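PDB 4IGU: CG5036 from Drosophila melanogaster, which probably binds G protein alpha subunits through its RGS domain, accelerating their GTP hydrolysis and slowing their release of GDP. Local coordinates for residues E59-E64 and E72-I77; R102-I105 and H110-D113. One frame throughout, in Å; residues are numbered along the deposited sequence. Where two conformers were deposited one is given.

Interaction 1 (E59-E64 and E72-I77); sequences EDLKKE and EKARLI. With NA (sodium ion), chain F.
Lys-73 reaches from helix 67-81 to Glu-64, just past the end of helix 50-61, and its NZ meets Glu-64 OE1 at 2.5 Å in a charged hydrogen bond. The two side chains cross at about a right angle, and OE1 takes the ammonium on its anti lone pair, away from OE2. Lys-73 runs extended beyond CG, and this reach brings NZ to the carboxylate, whereas Glu-64 is folded at its second torsion (chi2 54°). NZ also donates to water 1 over 3.0 Å, and that water in turn gives a hydrogen bond to Asp-60 O. Beside these polar contacts lies the apolar part: Leu-61 CD1 rests 3.7 Å from Lys-73 CB, and Leu-61 CB lies 4.0 Å from Ile-77 CD1. The leucine's CG stands anti to its backbone N (chi1 177°), turning both methyls in toward the second helix. Further out, a type I turn from Leu-61 to Glu-64 brings the glutamate round, its OE2 accepts from Ser-66 N, and its carbonyl O coordinates the sodium ion at 2.9 Å. With Asp-60 OD2 also 4.9 Å from Lys-73 NZ, the acidic surroundings would be expected to favour a protonated lysine.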
loop_
_atom_site.group_PDB
_atom_site.type_symbol
_atom_site.label_atom_id
_atom_site.label_comp_id
_atom_site.label_asym_id
_atom_site.label_seq_id
_atom_site.Cartn_x
_atom_site.Cartn_y
_atom_site.Cartn_z
ATOM N N GLU A 59 -4.652 2.175 -6.786
ATOM C CA GLU A 59 -4.436 1.318 -7.959
ATOM C C GLU A 59 -5.761 0.826 -8.529
ATOM O O GLU A 59 -5.945 0.742 -9.742
ATOM C CB GLU A 59 -3.547 0.121 -7.609
ATOM C CG GLU A 59 -2.107 0.493 -7.282
ATOM C CD GLU A 59 -1.358 0.964 -8.514
ATOM O OE1 GLU A 59 -0.994 0.091 -9.330
ATOM O OE2 GLU A 59 -1.158 2.197 -8.676
ATOM N N ASP A 60 -6.692 0.495 -7.647
ATOM C CA ASP A 60 -7.992 0.024 -8.092
ATOM C C ASP A 60 -8.757 1.142 -8.806
ATOM O O ASP A 60 -9.421 0.904 -9.822
ATOM C CB ASP A 60 -8.780 -0.491 -6.894
ATOM C CG ASP A 60 -10.162 -0.933 -7.267
ATOM O OD1 ASP A 60 -10.294 -2.078 -7.753
ATOM O OD2 ASP A 60 -11.110 -0.135 -7.083
ATOM N N LEU A 61 -8.655 2.366 -8.279
ATOM C CA LEU A 61 -9.337 3.509 -8.876
ATOM C C LEU A 61 -8.890 3.696 -10.322
ATOM O O LEU A 61 -9.690 4.081 -11.186
ATOM C CB LEU A 61 -9.069 4.788 -8.076
ATOM C CG LEU A 61 -9.682 6.078 -8.639
ATOM C CD1 LEU A 61 -11.214 6.069 -8.511
ATOM C CD2 LEU A 61 -9.082 7.344 -7.988
ATOM N N LYS A 62 -7.626 3.386 -10.599
ATOM C CA LYS A 62 -7.075 3.629 -11.934
ATOM C C LYS A 62 -7.732 2.772 -13.006
ATOM O O LYS A 62 -7.680 3.096 -14.201
ATOM C CB LYS A 62 -5.547 3.482 -11.937
ATOM C CG LYS A 62 -4.843 4.629 -11.190
ATOM C CD LYS A 62 -3.339 4.442 -11.081
ATOM C CE LYS A 62 -2.690 5.608 -10.326
ATOM N NZ LYS A 62 -2.783 6.896 -11.095
ATOM N N LYS A 63 -8.372 1.690 -12.573
ATOM C CA LYS A 63 -9.024 0.783 -13.496
ATOM C C LYS A 63 -10.346 1.350 -13.981
ATOM O O LYS A 63 -10.822 0.971 -15.050
ATOM C CB LYS A 63 -9.231 -0.584 -12.845
ATOM C CG LYS A 63 -7.921 -1.281 -12.489
ATOM C CD LYS A 63 -8.142 -2.417 -11.507
ATOM C CE LYS A 63 -9.083 -3.464 -12.071
ATOM N NZ LYS A 63 -9.279 -4.607 -11.109
ATOM N N GLU A 64 -10.916 2.285 -13.218
ATOM C CA GLU A 64 -12.234 2.838 -13.552
ATOM C C GLU A 64 -12.233 3.791 -14.766
ATOM O O GLU A 64 -11.516 4.781 -14.787
ATOM C CB GLU A 64 -12.835 3.538 -12.331
ATOM C CG GLU A 64 -14.260 3.999 -12.545
ATOM C CD GLU A 64 -15.158 2.867 -13.011
ATOM O OE1 GLU A 64 -15.326 1.909 -12.231
ATOM O OE2 GLU A 64 -15.691 2.937 -14.152
ATOM N N GLU A 72 -17.366 8.722 -7.620
ATOM C CA GLU A 72 -17.982 7.969 -6.520
ATOM C C GLU A 72 -16.922 7.236 -5.686
ATOM O O GLU A 72 -16.958 7.247 -4.447
ATOM C CB GLU A 72 -18.964 6.947 -7.108
ATOM C CG GLU A 72 -19.882 6.266 -6.108
ATOM C CD GLU A 72 -21.048 7.148 -5.680
ATOM O OE1 GLU A 72 -21.484 8.020 -6.466
ATOM O OE2 GLU A 72 -21.524 6.962 -4.549
ATOM N N LYS A 73 -15.989 6.580 -6.371
ATOM C CA LYS A 73 -14.928 5.836 -5.689
ATOM C C LYS A 73 -13.902 6.778 -5.064
ATOM O O LYS A 73 -13.372 6.501 -3.983
ATOM C CB LYS A 73 -14.235 4.870 -6.657
ATOM C CG LYS A 73 -15.118 3.707 -7.101
ATOM C CD LYS A 73 -14.551 2.981 -8.344
ATOM C CE LYS A 73 -15.447 1.765 -8.696
ATOM N NZ LYS A 73 -14.963 0.980 -9.887
ATOM N N ALA A 74 -13.596 7.870 -5.759
ATOM C CA ALA A 74 -12.628 8.836 -5.236
ATOM C C ALA A 74 -13.110 9.475 -3.938
ATOM O O ALA A 74 -12.320 9.651 -3.006
ATOM C CB ALA A 74 -12.293 9.906 -6.267
ATOM N N ARG A 75 -14.389 9.856 -3.884
ATOM C CA ARG A 75 -14.946 10.452 -2.663
ATOM C C ARG A 75 -14.751 9.524 -1.479
ATOM O O ARG A 75 -14.450 9.977 -0.380
ATOM C CB ARG A 75 -16.445 10.768 -2.793
ATOM C CG ARG A 75 -16.793 11.896 -3.759
ATOM C CD ARG A 75 -18.150 12.515 -3.404
ATOM N NE ARG A 75 -19.193 11.508 -3.219
ATOM C CZ ARG A 75 -20.073 11.173 -4.158
ATOM N NH1 ARG A 75 -20.993 10.248 -3.916
ATOM N NH2 ARG A 75 -20.036 11.764 -5.347
ATOM N N LEU A 76 -14.931 8.221 -1.701
ATOM C CA LEU A 76 -14.796 7.235 -0.626
ATOM C C LEU A 76 -13.350 7.073 -0.163
ATOM O O LEU A 76 -13.077 7.020 1.034
ATOM C CB LEU A 76 -15.379 5.883 -1.051
ATOM C CG LEU A 76 -16.835 5.700 -0.657
ATOM C CD1 LEU A 76 -17.413 4.473 -1.319
ATOM C CD2 LEU A 76 -16.940 5.594 0.858
ATOM N N ILE A 77 -12.434 6.988 -1.118
ATOM C CA ILE A 77 -11.012 6.989 -0.822
ATOM C C ILE A 77 -10.639 8.212 0.018
ATOM O O ILE A 77 -9.928 8.088 1.024
ATOM C CB ILE A 77 -10.180 6.978 -2.122
ATOM C CG1 ILE A 77 -10.355 5.638 -2.850
ATOM C CG2 ILE A 77 -8.709 7.209 -1.815
ATOM C CD1 ILE A 77 -9.866 5.659 -4.304
HETATM NA NA NA F . -11.036 7.236 -16.161
HETATM O O HOH W 1 -12.027 0.510 -10.074
HETATM O O HOH W 2 -10.564 9.850 -15.323
HETATM O O HOH W 3 -12.410 8.190 -17.860
#

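Interaction 2 (R102-I105 and H110-D113); sequences RNMI and HTFD
Asn-103 and Thr-111 bring the two segments closest, their CA atoms 5.3 Å apart, where segment 102-105 faces a type I turn running from His-110 to Asp-113. The turn is closed by Asp-113 N bonding to His-110 O, and Phe-112 occupies the N-cap position of the next helix. Asn-103 ND2 donates to Thr-111 O at 3.0 Å, almost straight at 174°, with the acceptor lying in the amide plane. An alanine here is likely to leave Thr-111 O without this donor and the turn less firmly tied to the preceding segment. Closer to the backbone, Asn-103 CB packs 3.5 Å from Thr-111 CG2. Thr-111 OG1 lies beside the backbone N (chi1 -75°), which leaves CG2 anti to it and over the centre of the Phe-112 ring; OG1 accepts from Thr-108 N. Met-104 curls at its second and third torsions, bringing SD within 3.8 Å of the same methyl and 3.9 Å of Phe-112 CZ, an oblique Met-aromatic contact. His-110 ND1 bonds Asp-113 OD2 at 2.6 Å on its syn side. This is the loop between helices 94-103 and 113-132 of the all-helical RGS domain, with a side-chain amide bonded to a backbone carbonyl across it.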
loop_
_atom_site.group_PDB
_atom_site.type_symbol
_atom_site.label_atom_id
_atom_site.label_comp_id
_atom_site.label_asym_id
_atom_site.label_seq_id
_atom_site.Cartn_x
_atom_site.Cartn_y
_atom_site.Cartn_z
ATOM N N ARG A 102 -8.033 20.110 -4.518
ATOM C CA ARG A 102 -8.412 20.756 -5.763
ATOM C C ARG A 102 -8.792 19.708 -6.807
ATOM O O ARG A 102 -9.730 19.926 -7.576
ATOM C CB ARG A 102 -7.294 21.695 -6.268
ATOM C CG ARG A 102 -7.026 22.880 -5.313
ATOM C CD ARG A 102 -6.095 23.954 -5.908
ATOM N NE ARG A 102 -4.678 23.571 -5.887
ATOM C CZ ARG A 102 -3.830 23.867 -4.901
ATOM N NH1 ARG A 102 -2.557 23.481 -4.971
ATOM N NH2 ARG A 102 -4.253 24.550 -3.842
ATOM N N ASN A 103 -8.070 18.579 -6.840
ATOM C CA ASN A 103 -8.360 17.517 -7.827
ATOM C C ASN A 103 -9.697 16.840 -7.585
ATOM O O ASN A 103 -10.201 16.132 -8.454
ATOM C CB ASN A 103 -7.277 16.430 -7.838
ATOM C CG ASN A 103 -5.964 16.898 -8.445
ATOM O OD1 ASN A 103 -5.899 17.960 -9.047
ATOM N ND2 ASN A 103 -4.918 16.087 -8.306
ATOM N N MET A 104 -10.255 17.022 -6.392
ATOM C CA MET A 104 -11.489 16.338 -6.028
ATOM C C MET A 104 -12.718 17.060 -6.525
ATOM O O MET A 104 -13.840 16.554 -6.382
ATOM C CB MET A 104 -11.575 16.123 -4.510
ATOM C CG MET A 104 -10.782 14.900 -4.035
ATOM S SD MET A 104 -11.377 13.333 -4.738
ATOM C CE MET A 104 -13.072 13.259 -4.159
ATOM N N ILE A 105 -12.531 18.242 -7.110
ATOM C CA ILE A 105 -13.677 18.965 -7.650
ATOM C C ILE A 105 -14.223 18.227 -8.868
ATOM O O ILE A 105 -15.440 18.127 -9.053
ATOM C CB ILE A 105 -13.342 20.444 -8.005
ATOM C CG1 ILE A 105 -12.854 21.195 -6.763
ATOM C CG2 ILE A 105 -14.566 21.161 -8.560
ATOM C CD1 ILE A 105 -13.858 21.200 -5.629
ATOM N N HIS A 110 -6.224 10.043 -11.807
ATOM C CA HIS A 110 -4.930 10.512 -11.330
ATOM C C HIS A 110 -5.052 11.537 -10.215
ATOM O O HIS A 110 -4.047 12.156 -9.836
ATOM C CB HIS A 110 -4.112 11.091 -12.496
ATOM C CG HIS A 110 -3.700 10.066 -13.503
ATOM N ND1 HIS A 110 -2.565 9.296 -13.360
ATOM C CD2 HIS A 110 -4.270 9.683 -14.671
ATOM C CE1 HIS A 110 -2.452 8.484 -14.397
ATOM N NE2 HIS A 110 -3.476 8.695 -15.204
ATOM N N THR A 111 -6.262 11.704 -9.683
ATOM C CA THR A 111 -6.507 12.638 -8.574
ATOM C C THR A 111 -5.536 12.465 -7.403
ATOM O O THR A 111 -5.022 13.452 -6.848
ATOM C CB THR A 111 -7.978 12.524 -8.091
ATOM O OG1 THR A 111 -8.823 13.167 -9.056
ATOM C CG2 THR A 111 -8.184 13.184 -6.737
ATOM N N PHE A 112 -5.254 11.216 -7.038
ATOM C CA PHE A 112 -4.407 10.966 -5.864
ATOM C C PHE A 112 -2.936 10.682 -6.162
ATOM O O PHE A 112 -2.190 10.300 -5.248
ATOM C CB PHE A 112 -4.973 9.796 -5.054
ATOM C CG PHE A 112 -6.402 9.993 -4.632
ATOM C CD1 PHE A 112 -6.703 10.763 -3.523
ATOM C CD2 PHE A 112 -7.441 9.427 -5.355
ATOM C CE1 PHE A 112 -8.025 10.954 -3.125
ATOM C CE2 PHE A 112 -8.770 9.618 -4.964
ATOM C CZ PHE A 112 -9.055 10.380 -3.858
ATOM N N ASP A 113 -2.506 10.847 -7.410
ATOM C CA ASP A 113 -1.128 10.491 -7.756
ATOM C C ASP A 113 -0.055 11.011 -6.790
ATOM O O ASP A 113 0.795 10.244 -6.341
ATOM C CB ASP A 113 -0.805 10.876 -9.197
ATOM C CG ASP A 113 -1.381 9.897 -10.180
ATOM O OD1 ASP A 113 -2.183 9.055 -9.730
ATOM O OD2 ASP A 113 -1.045 9.966 -11.384
#

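In the fold
Interactions 1 and 2 follow one another along the chain, their centres about 11 Å apart on the same side of the chain's centre, and they touch directly. Lys-62 NZ forms a salt bridge with Asp-113 OD1 at 2.6 Å, so this aspartate joins segment 59-64 to the turn whose histidine holds its other oxygen. Phe-112 supplies the apolar link: its ring packs against Leu-61, Ala-74 and Ile-77, with CZ 3.5 Å from Ala-74 O. Met-104 adds a second bridge, its CE 3.7 Å from Arg-75 N. The 110-113 turn thus meets both helices of interaction 1. The sodium ion bound at Glu-64 lies about 7 Å from the nearest atom of the His-110 side chain.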